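Local coordinates for protein deferrochelatase (Vibrio cholerae, PDB 5DE0) that binds heme b and probably acts as a peroxidase of the dye-decolorizing (DyP-type) family, at residues His30-Val44 and Leu56-Phe70. Sequence-based numbering, arbitrary orientation.
Sequences HAHVLQALKALPALV and LTVSVAFSKGFWSHF
Val44, Leu40 and Leu37 of the helical segment 30-44 lie against Leu56, Val58, Val60 and Phe62 of segment 56-70, and the contact is almost wholly apolar. No hydrogen bond joins the two segments. Val44 sits between Leu56 and Val58: its CG1 reaches Leu56 CG at 3.7 Å, and its CG2 reaches Val58 CG1 at 3.8 Å. With CG1 anti to the backbone N (chi1 168°), CG1 is turned to Leu56 and CG2 to Val58, while Leu56 CD2 touches both methyls. Pro41 covers Val58 more loosely. One turn before Val44, Leu40 CD1 meets Val60 CG2 at 3.8 Å, the two side chains crossing at about a right angle. Leu37 and Phe62 approach from opposite directions, with Leu37 CD1 3.7 Å from Phe62 CE2.

Aromatic rings close the other end. Phe70 CZ stands over the centre of the Phe62 ring, 3.6 Å above its plane. Leu34 CD1 lies near the plane of the Phe70 ring, at its edge, 3.8 Å from Phe70 CE1. The same methyl reaches Phe62 CZ, so Leu34 touches both rings. Farther out, the His30 and His69 rings are nearly parallel, with planes at 7°. They are slid apart, with centroids 5.4 Å from each other, and hardly overlap. His30 CD2 also touches Phe66 CE1.

Leu56 O, beside Val44 CG1, accepts from Asn48 ND2, outside the pair. Ser63 OG, at the N-cap of helix 64-67, accepts a weak bond from Phe66 N and also hydrogen-bonds Val96 O.

The 40-44 part of helix 40-50 runs antiparallel to strand 57-62, at 177°. The strand lies at the edge of a four-stranded antiparallel sheet and pairs with strand 98-104. Helices packed on one face of such a sheet are characteristic of the ferredoxin-like fold of DyP-type peroxidases, here in the N-terminal half.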
ATOM      1  N   HIS B  30      -4.721  16.537  24.300  1.00 28.60           N
ATOM      2  CA  HIS B  30      -4.639  17.417  23.137  1.00 28.40           C
ATOM      3  C   HIS B  30      -3.314  18.175  23.041  1.00 28.17           C
ATOM      4  O   HIS B  30      -2.809  18.411  21.944  1.00 27.54           O
ATOM      5  CB  HIS B  30      -5.801  18.413  23.159  1.00 29.49           C
ATOM      6  CG  HIS B  30      -7.146  17.778  22.988  1.00 29.37           C
ATOM      7  ND1 HIS B  30      -7.650  16.849  23.873  1.00 29.14           N
ATOM      8  CD2 HIS B  30      -8.094  17.940  22.034  1.00 30.02           C
ATOM      9  CE1 HIS B  30      -8.848  16.465  23.470  1.00 29.63           C
ATOM     10  NE2 HIS B  30      -9.141  17.112  22.357  1.00 29.81           N
ATOM     11  N   ALA B  31      -2.750  18.552  24.185  1.00 29.68           N
ATOM     12  CA  ALA B  31      -1.495  19.296  24.200  1.00 28.99           C
ATOM     13  C   ALA B  31      -0.337  18.410  23.751  1.00 28.43           C
ATOM     14  O   ALA B  31       0.575  18.870  23.059  1.00 29.18           O
ATOM     15  CB  ALA B  31      -1.226  19.865  25.578  1.00 29.31           C
ATOM     16  N   HIS B  32      -0.378  17.138  24.141  1.00 28.28           N
ATOM     17  CA  HIS B  32       0.660  16.191  23.757  1.00 28.85           C
ATOM     18  C   HIS B  32       0.568  15.895  22.261  1.00 27.54           C
ATOM     19  O   HIS B  32       1.587  15.716  21.587  1.00 27.79           O
ATOM     20  CB  HIS B  32       0.543  14.889  24.559  1.00 29.44           C
ATOM     21  CG  HIS B  32       0.618  15.075  26.047  1.00 30.84           C
ATOM     22  ND1 HIS B  32       0.619  16.311  26.647  1.00 31.34           N
ATOM     23  CD2 HIS B  32       0.689  14.164  27.049  1.00 32.50           C
ATOM     24  CE1 HIS B  32       0.683  16.161  27.961  1.00 32.85           C
ATOM     25  NE2 HIS B  32       0.729  14.871  28.228  1.00 33.73           N
ATOM     26  N   VAL B  33      -0.660  15.851  21.752  1.00 26.85           N
ATOM     27  CA  VAL B  33      -0.901  15.576  20.343  1.00 26.17           C
ATOM     28  C   VAL B  33      -0.411  16.722  19.461  1.00 25.09           C
ATOM     29  O   VAL B  33       0.244  16.493  18.443  1.00 23.85           O
ATOM     30  CB  VAL B  33      -2.393  15.323  20.070  1.00 26.94           C
ATOM     31  CG1 VAL B  33      -2.632  15.136  18.582  1.00 26.15           C
ATOM     32  CG2 VAL B  33      -2.873  14.107  20.848  1.00 27.18           C
ATOM     33  N   LEU B  34      -0.727  17.952  19.863  1.00 25.66           N
ATOM     34  CA  LEU B  34      -0.298  19.138  19.127  1.00 25.38           C
ATOM     35  C   LEU B  34       1.225  19.219  19.038  1.00 26.78           C
ATOM     36  O   LEU B  34       1.779  19.533  17.981  1.00 25.57           O
ATOM     37  CB  LEU B  34      -0.849  20.406  19.783  1.00 27.07           C
ATOM     38  CG  LEU B  34      -0.481  21.733  19.113  1.00 27.94           C
ATOM     39  CD1 LEU B  34      -0.891  21.721  17.648  1.00 28.39           C
ATOM     40  CD2 LEU B  34      -1.130  22.900  19.842  1.00 31.63           C
ATOM     41  N   GLN B  35       1.893  18.929  20.151  1.00 25.85           N
ATOM     42  CA  GLN B  35       3.351  18.927  20.197  1.00 26.18           C
ATOM     43  C   GLN B  35       3.924  17.910  19.222  1.00 24.42           C
ATOM     44  O   GLN B  35       4.863  18.207  18.483  1.00 24.28           O
ATOM     45  CB  GLN B  35       3.851  18.629  21.613  1.00 28.44           C
ATOM     46  CG  GLN B  35       3.644  19.762  22.602  1.00 31.09           C
ATOM     47  CD  GLN B  35       4.282  19.478  23.951  1.00 40.28           C
ATOM     48  OE1 GLN B  35       4.986  18.483  24.120  1.00 37.05           O
ATOM     49  NE2 GLN B  35       4.039  20.355  24.919  1.00 38.50           N
ATOM     50  N   ALA B  36       3.354  16.709  19.230  1.00 23.59           N
ATOM     51  CA  ALA B  36       3.793  15.639  18.343  1.00 23.47           C
ATOM     52  C   ALA B  36       3.597  16.009  16.873  1.00 22.67           C
ATOM     53  O   ALA B  36       4.384  15.607  16.017  1.00 22.39           O
ATOM     54  CB  ALA B  36       3.055  14.355  18.666  1.00 23.80           C
ATOM     55  N   LEU B  37       2.549  16.774  16.584  1.00 23.50           N
ATOM     56  CA  LEU B  37       2.291  17.219  15.216  1.00 22.52           C
ATOM     57  C   LEU B  37       3.291  18.292  14.796  1.00 23.19           C
ATOM     58  O   LEU B  37       3.736  18.328  13.647  1.00 23.84           O
ATOM     59  CB  LEU B  37       0.860  17.745  15.079  1.00 21.97           C
ATOM     60  CG  LEU B  37      -0.254  16.709  15.240  1.00 21.91           C
ATOM     61  CD1 LEU B  37      -1.616  17.379  15.200  1.00 22.98           C
ATOM     62  CD2 LEU B  37      -0.152  15.635  14.168  1.00 21.71           C
ATOM     63  N   LYS B  38       3.642  19.164  15.735  1.00 23.13           N
ATOM     64  CA  LYS B  38       4.611  20.221  15.475  1.00 23.91           C
ATOM     65  C   LYS B  38       6.007  19.669  15.221  1.00 23.67           C
ATOM     66  O   LYS B  38       6.817  20.301  14.542  1.00 22.26           O
ATOM     67  CB  LYS B  38       4.671  21.199  16.648  1.00 25.01           C
ATOM     68  CG  LYS B  38       3.453  22.075  16.819  1.00 26.93           C
ATOM     69  CD  LYS B  38       3.717  23.112  17.894  1.00 29.40           C
ATOM     70  CE  LYS B  38       2.483  23.926  18.187  1.00 31.35           C
ATOM     71  NZ  LYS B  38       2.775  25.009  19.168  1.00 33.88           N
ATOM     72  N   ALA B  39       6.287  18.499  15.785  1.00 22.34           N
ATOM     73  CA  ALA B  39       7.615  17.904  15.704  1.00 22.59           C
ATOM     74  C   ALA B  39       7.804  17.108  14.416  1.00 22.40           C
ATOM     75  O   ALA B  39       8.885  16.574  14.162  1.00 21.93           O
ATOM     76  CB  ALA B  39       7.867  17.016  16.914  1.00 22.16           C
ATOM     77  N   LEU B  40       6.752  17.027  13.608  1.00 22.70           N
ATOM     78  CA  LEU B  40       6.821  16.308  12.338  1.00 21.39           C
ATOM     79  C   LEU B  40       7.814  16.923  11.337  1.00 21.13           C
ATOM     80  O   LEU B  40       8.603  16.184  10.745  1.00 20.80           O
ATOM     81  CB  LEU B  40       5.428  16.205  11.708  1.00 21.19           C
ATOM     82  CG  LEU B  40       4.481  15.200  12.362  1.00 21.45           C
ATOM     83  CD1 LEU B  40       3.144  15.162  11.639  1.00 20.87           C
ATOM     84  CD2 LEU B  40       5.118  13.818  12.388  1.00 21.69           C
ATOM     85  N   PRO B  41       7.788  18.262  11.139  1.00 21.76           N
ATOM     86  CA  PRO B  41       8.779  18.843  10.222  1.00 21.50           C
ATOM     87  C   PRO B  41      10.230  18.544  10.602  1.00 23.00           C
ATOM     88  O   PRO B  41      11.045  18.271   9.720  1.00 22.50           O
ATOM     89  CB  PRO B  41       8.506  20.346  10.322  1.00 22.33           C
ATOM     90  CG  PRO B  41       7.074  20.437  10.670  1.00 22.36           C
ATOM     91  CD  PRO B  41       6.810  19.277  11.581  1.00 21.85           C
ATOM     92  N   ALA B  42      10.539  18.595  11.894  1.00 22.41           N
ATOM     93  CA  ALA B  42      11.894  18.333  12.370  1.00 21.97           C
ATOM     94  C   ALA B  42      12.283  16.884  12.115  1.00 22.60           C
ATOM     95  O   ALA B  42      13.433  16.591  11.790  1.00 24.20           O
ATOM     96  CB  ALA B  42      12.014  18.665  13.851  1.00 21.72           C
ATOM     97  N   LEU B  43      11.318  15.981  12.264  1.00 21.36           N
ATOM     98  CA  LEU B  43      11.532  14.571  11.968  1.00 21.41           C
ATOM     99  C   LEU B  43      11.804  14.368  10.480  1.00 23.68           C
ATOM    100  O   LEU B  43      12.711  13.630  10.098  1.00 23.25           O
ATOM    101  CB  LEU B  43      10.325  13.740  12.402  1.00 21.31           C
ATOM    102  CG  LEU B  43      10.324  12.271  11.967  1.00 22.46           C
ATOM    103  CD1 LEU B  43      11.515  11.528  12.555  1.00 23.49           C
ATOM    104  CD2 LEU B  43       9.020  11.591  12.351  1.00 21.99           C
ATOM    105  N   VAL B  44      11.010  15.033   9.648  1.00 22.25           N
ATOM    106  CA  VAL B  44      11.150  14.941   8.197  1.00 22.88           C
ATOM    107  C   VAL B  44      12.512  15.454   7.727  1.00 23.75           C
ATOM    108  O   VAL B  44      13.160  14.832   6.883  1.00 23.58           O
ATOM    109  CB  VAL B  44      10.025  15.723   7.485  1.00 21.64           C
ATOM    110  CG1 VAL B  44      10.327  15.882   6.000  1.00 20.87           C
ATOM    111  CG2 VAL B  44       8.691  15.027   7.693  1.00 21.18           C
ATOM    112  N   LEU B  56      11.446  13.792   1.063  1.00 20.45           N
ATOM    113  CA  LEU B  56      10.289  13.664   1.940  1.00 19.93           C
ATOM    114  C   LEU B  56       9.759  15.034   2.344  1.00 19.87           C
ATOM    115  O   LEU B  56      10.519  15.905   2.769  1.00 19.30           O
ATOM    116  CB  LEU B  56      10.646  12.847   3.183  1.00 20.02           C
ATOM    117  CG  LEU B  56       9.538  12.679   4.225  1.00 20.18           C
ATOM    118  CD1 LEU B  56       8.399  11.825   3.684  1.00 18.64           C
ATOM    119  CD2 LEU B  56      10.102  12.084   5.504  1.00 20.74           C
ATOM    120  N   THR B  57       8.452  15.221   2.192  1.00 18.75           N
ATOM    121  CA  THR B  57       7.808  16.480   2.540  1.00 18.97           C
ATOM    122  C   THR B  57       6.634  16.229   3.474  1.00 18.09           C
ATOM    123  O   THR B  57       6.189  15.094   3.628  1.00 17.87           O
ATOM    124  CB  THR B  57       7.309  17.223   1.292  1.00 18.22           C
ATOM    125  OG1 THR B  57       6.328  16.423   0.623  1.00 17.43           O
ATOM    126  CG2 THR B  57       8.460  17.507   0.339  1.00 19.21           C
ATOM    127  N   VAL B  58       6.128  17.288   4.097  1.00 18.35           N
ATOM    128  CA  VAL B  58       5.011  17.150   5.024  1.00 18.56           C
ATOM    129  C   VAL B  58       4.185  18.435   5.103  1.00 18.20           C
ATOM    130  O   VAL B  58       4.712  19.538   4.957  1.00 18.83           O
ATOM    131  CB  VAL B  58       5.507  16.760   6.443  1.00 19.30           C
ATOM    132  CG1 VAL B  58       6.326  17.885   7.061  1.00 19.85           C
ATOM    133  CG2 VAL B  58       4.341  16.374   7.346  1.00 18.17           C
ATOM    134  N   SER B  59       2.879  18.279   5.303  1.00 18.85           N
ATOM    135  CA  SER B  59       1.998  19.408   5.565  1.00 19.70           C
ATOM    136  C   SER B  59       0.914  19.010   6.560  1.00 18.96           C
ATOM    137  O   SER B  59       0.131  18.095   6.303  1.00 19.54           O
ATOM    138  CB  SER B  59       1.364  19.919   4.272  1.00 19.08           C
ATOM    139  OG  SER B  59       0.498  21.007   4.539  1.00 19.75           O
ATOM    140  N   VAL B  60       0.881  19.695   7.699  1.00 20.80           N
ATOM    141  CA  VAL B  60      -0.093  19.412   8.744  1.00 20.40           C
ATOM    142  C   VAL B  60      -1.220  20.438   8.715  1.00 20.38           C
ATOM    143  O   VAL B  60      -0.972  21.645   8.741  1.00 20.32           O
ATOM    144  CB  VAL B  60       0.558  19.408  10.140  1.00 20.04           C
ATOM    145  CG1 VAL B  60      -0.474  19.066  11.200  1.00 19.45           C
ATOM    146  CG2 VAL B  60       1.719  18.424  10.178  1.00 19.87           C
ATOM    147  N   ALA B  61      -2.457  19.954   8.668  1.00 19.63           N
ATOM    148  CA  ALA B  61      -3.615  20.837   8.561  1.00 21.47           C
ATOM    149  C   ALA B  61      -4.693  20.485   9.582  1.00 21.74           C
ATOM    150  O   ALA B  61      -4.820  19.330   9.997  1.00 19.68           O
ATOM    151  CB  ALA B  61      -4.182  20.786   7.158  1.00 20.22           C
ATOM    152  N   PHE B  62      -5.473  21.486   9.978  1.00 21.59           N
ATOM    153  CA  PHE B  62      -6.491  21.299  11.005  1.00 23.12           C
ATOM    154  C   PHE B  62      -7.873  21.700  10.501  1.00 21.54           C
ATOM    155  O   PHE B  62      -8.002  22.653   9.726  1.00 22.73           O
ATOM    156  CB  PHE B  62      -6.141  22.108  12.253  1.00 24.44           C
ATOM    157  CG  PHE B  62      -4.766  21.839  12.786  1.00 24.40           C
ATOM    158  CD1 PHE B  62      -3.694  22.635  12.413  1.00 24.45           C
ATOM    159  CD2 PHE B  62      -4.541  20.790  13.665  1.00 23.82           C
ATOM    160  CE1 PHE B  62      -2.420  22.385  12.908  1.00 24.33           C
ATOM    161  CE2 PHE B  62      -3.271  20.539  14.161  1.00 25.21           C
ATOM    162  CZ  PHE B  62      -2.213  21.338  13.781  1.00 24.97           C
ATOM    163  N   SER B  63      -8.900  20.979  10.946  1.00 23.01           N
ATOM    164  CA  SER B  63     -10.271  21.268  10.539  1.00 24.54           C
ATOM    165  C   SER B  63     -10.847  22.468  11.285  1.00 27.29           C
ATOM    166  O   SER B  63     -10.245  22.961  12.235  1.00 27.52           O
ATOM    167  CB  SER B  63     -11.160  20.048  10.762  1.00 24.85           C
ATOM    168  OG  SER B  63     -11.323  19.774  12.141  1.00 24.89           O
ATOM    169  N   LYS B  64     -12.013  22.929  10.842  1.00 26.77           N
ATOM    170  CA  LYS B  64     -12.706  24.042  11.474  1.00 28.17           C
ATOM    171  C   LYS B  64     -13.031  23.735  12.934  1.00 29.82           C
ATOM    172  O   LYS B  64     -12.830  24.579  13.816  1.00 31.10           O
ATOM    173  CB  LYS B  64     -13.988  24.371  10.705  1.00 28.96           C
ATOM    174  CG  LYS B  64     -14.946  25.288  11.455  1.00 29.70           C
ATOM    175  CD  LYS B  64     -14.364  26.680  11.643  1.00 31.25           C
ATOM    176  CE  LYS B  64     -15.385  27.625  12.263  1.00 36.04           C
ATOM    177  NZ  LYS B  64     -14.854  29.008  12.379  1.00 36.30           N
ATOM    178  N   GLY B  65     -13.531  22.527  13.179  1.00 29.66           N
ATOM    179  CA  GLY B  65     -13.917  22.120  14.516  1.00 30.66           C
ATOM    180  C   GLY B  65     -12.752  22.066  15.487  1.00 31.80           C
ATOM    181  O   GLY B  65     -12.885  22.473  16.642  1.00 35.44           O
ATOM    182  N   PHE B  66     -11.608  21.574  15.024  1.00 31.04           N
ATOM    183  CA  PHE B  66     -10.437  21.457  15.882  1.00 31.45           C
ATOM    184  C   PHE B  66      -9.728  22.794  16.058  1.00 34.23           C
ATOM    185  O   PHE B  66      -8.987  22.986  17.023  1.00 35.55           O
ATOM    186  CB  PHE B  66      -9.463  20.418  15.317  1.00 29.39           C
ATOM    187  CG  PHE B  66      -8.312  20.098  16.238  1.00 28.66           C
ATOM    188  CD1 PHE B  66      -8.476  19.195  17.277  1.00 29.51           C
ATOM    189  CD2 PHE B  66      -7.065  20.693  16.063  1.00 28.48           C
ATOM    190  CE1 PHE B  66      -7.423  18.894  18.136  1.00 29.54           C
ATOM    191  CE2 PHE B  66      -6.008  20.393  16.921  1.00 28.84           C
ATOM    192  CZ  PHE B  66      -6.191  19.493  17.955  1.00 28.73           C
ATOM    193  N   TRP B  67      -9.944  23.713  15.124  1.00 34.14           N
ATOM    194  CA  TRP B  67      -9.281  25.005  15.190  1.00 35.22           C
ATOM    195  C   TRP B  67      -9.810  25.845  16.355  1.00 38.45           C
ATOM    196  O   TRP B  67      -9.139  26.767  16.812  1.00 39.78           O
ATOM    197  CB  TRP B  67      -9.442  25.761  13.871  1.00 34.33           C
ATOM    198  CG  TRP B  67      -8.336  26.750  13.637  1.00 34.95           C
ATOM    199  CD1 TRP B  67      -8.181  27.963  14.242  1.00 37.56           C
ATOM    200  CD2 TRP B  67      -7.221  26.604  12.746  1.00 33.32           C
ATOM    201  NE1 TRP B  67      -7.045  28.582  13.785  1.00 38.26           N
ATOM    202  CE2 TRP B  67      -6.437  27.769  12.865  1.00 35.53           C
ATOM    203  CE3 TRP B  67      -6.814  25.603  11.862  1.00 30.37           C
ATOM    204  CZ2 TRP B  67      -5.261  27.957  12.125  1.00 33.04           C
ATOM    205  CZ3 TRP B  67      -5.657  25.791  11.135  1.00 28.24           C
ATOM    206  CH2 TRP B  67      -4.892  26.956  11.268  1.00 30.04           C
ATOM    207  N   SER B  68     -11.008  25.521  16.832  1.00 38.42           N
ATOM    208  CA  SER B  68     -11.588  26.220  17.968  1.00 40.16           C
ATOM    209  C   SER B  68     -10.716  26.068  19.209  1.00 42.29           C
ATOM    210  O   SER B  68     -10.652  26.969  20.042  1.00 44.79           O
ATOM    211  CB  SER B  68     -12.991  25.699  18.244  1.00 40.46           C
ATOM    212  OG  SER B  68     -13.848  25.996  17.163  1.00 46.13           O
ATOM    213  N   HIS B  69     -10.052  24.922  19.319  1.00 41.97           N
ATOM    214  CA  HIS B  69      -9.164  24.636  20.436  1.00 43.53           C
ATOM    215  C   HIS B  69      -7.942  25.556  20.454  1.00 44.07           C
ATOM    216  O   HIS B  69      -7.293  25.711  21.487  1.00 45.54           O
ATOM    217  CB  HIS B  69      -8.712  23.176  20.381  1.00 42.25           C
ATOM    218  CG  HIS B  69      -9.805  22.186  20.645  1.00 41.17           C
ATOM    219  ND1 HIS B  69     -10.872  22.007  19.791  1.00 39.63           N
ATOM    220  CD2 HIS B  69      -9.990  21.313  21.663  1.00 41.78           C
ATOM    221  CE1 HIS B  69     -11.669  21.069  20.274  1.00 41.75           C
ATOM    222  NE2 HIS B  69     -11.154  20.632  21.410  1.00 47.40           N
ATOM    223  N   PHE B  70      -7.630  26.160  19.310  1.00 43.43           N
ATOM    224  CA  PHE B  70      -6.461  27.030  19.191  1.00 45.45           C
ATOM    225  C   PHE B  70      -6.709  28.423  19.762  1.00 48.44           C
ATOM    226  O   PHE B  70      -7.841  28.897  19.784  1.00 48.20           O
ATOM    227  CB  PHE B  70      -6.033  27.151  17.728  1.00 43.99           C
ATOM    228  CG  PHE B  70      -5.408  25.907  17.177  1.00 43.01           C
ATOM    229  CD1 PHE B  70      -4.587  25.110  17.967  1.00 41.23           C
ATOM    230  CD2 PHE B  70      -5.650  25.522  15.869  1.00 38.12           C
ATOM    231  CE1 PHE B  70      -4.013  23.954  17.452  1.00 41.14           C
ATOM    232  CE2 PHE B  70      -5.082  24.371  15.354  1.00 34.19           C
ATOM    233  CZ  PHE B  70      -4.264  23.587  16.146  1.00 38.62           C
TER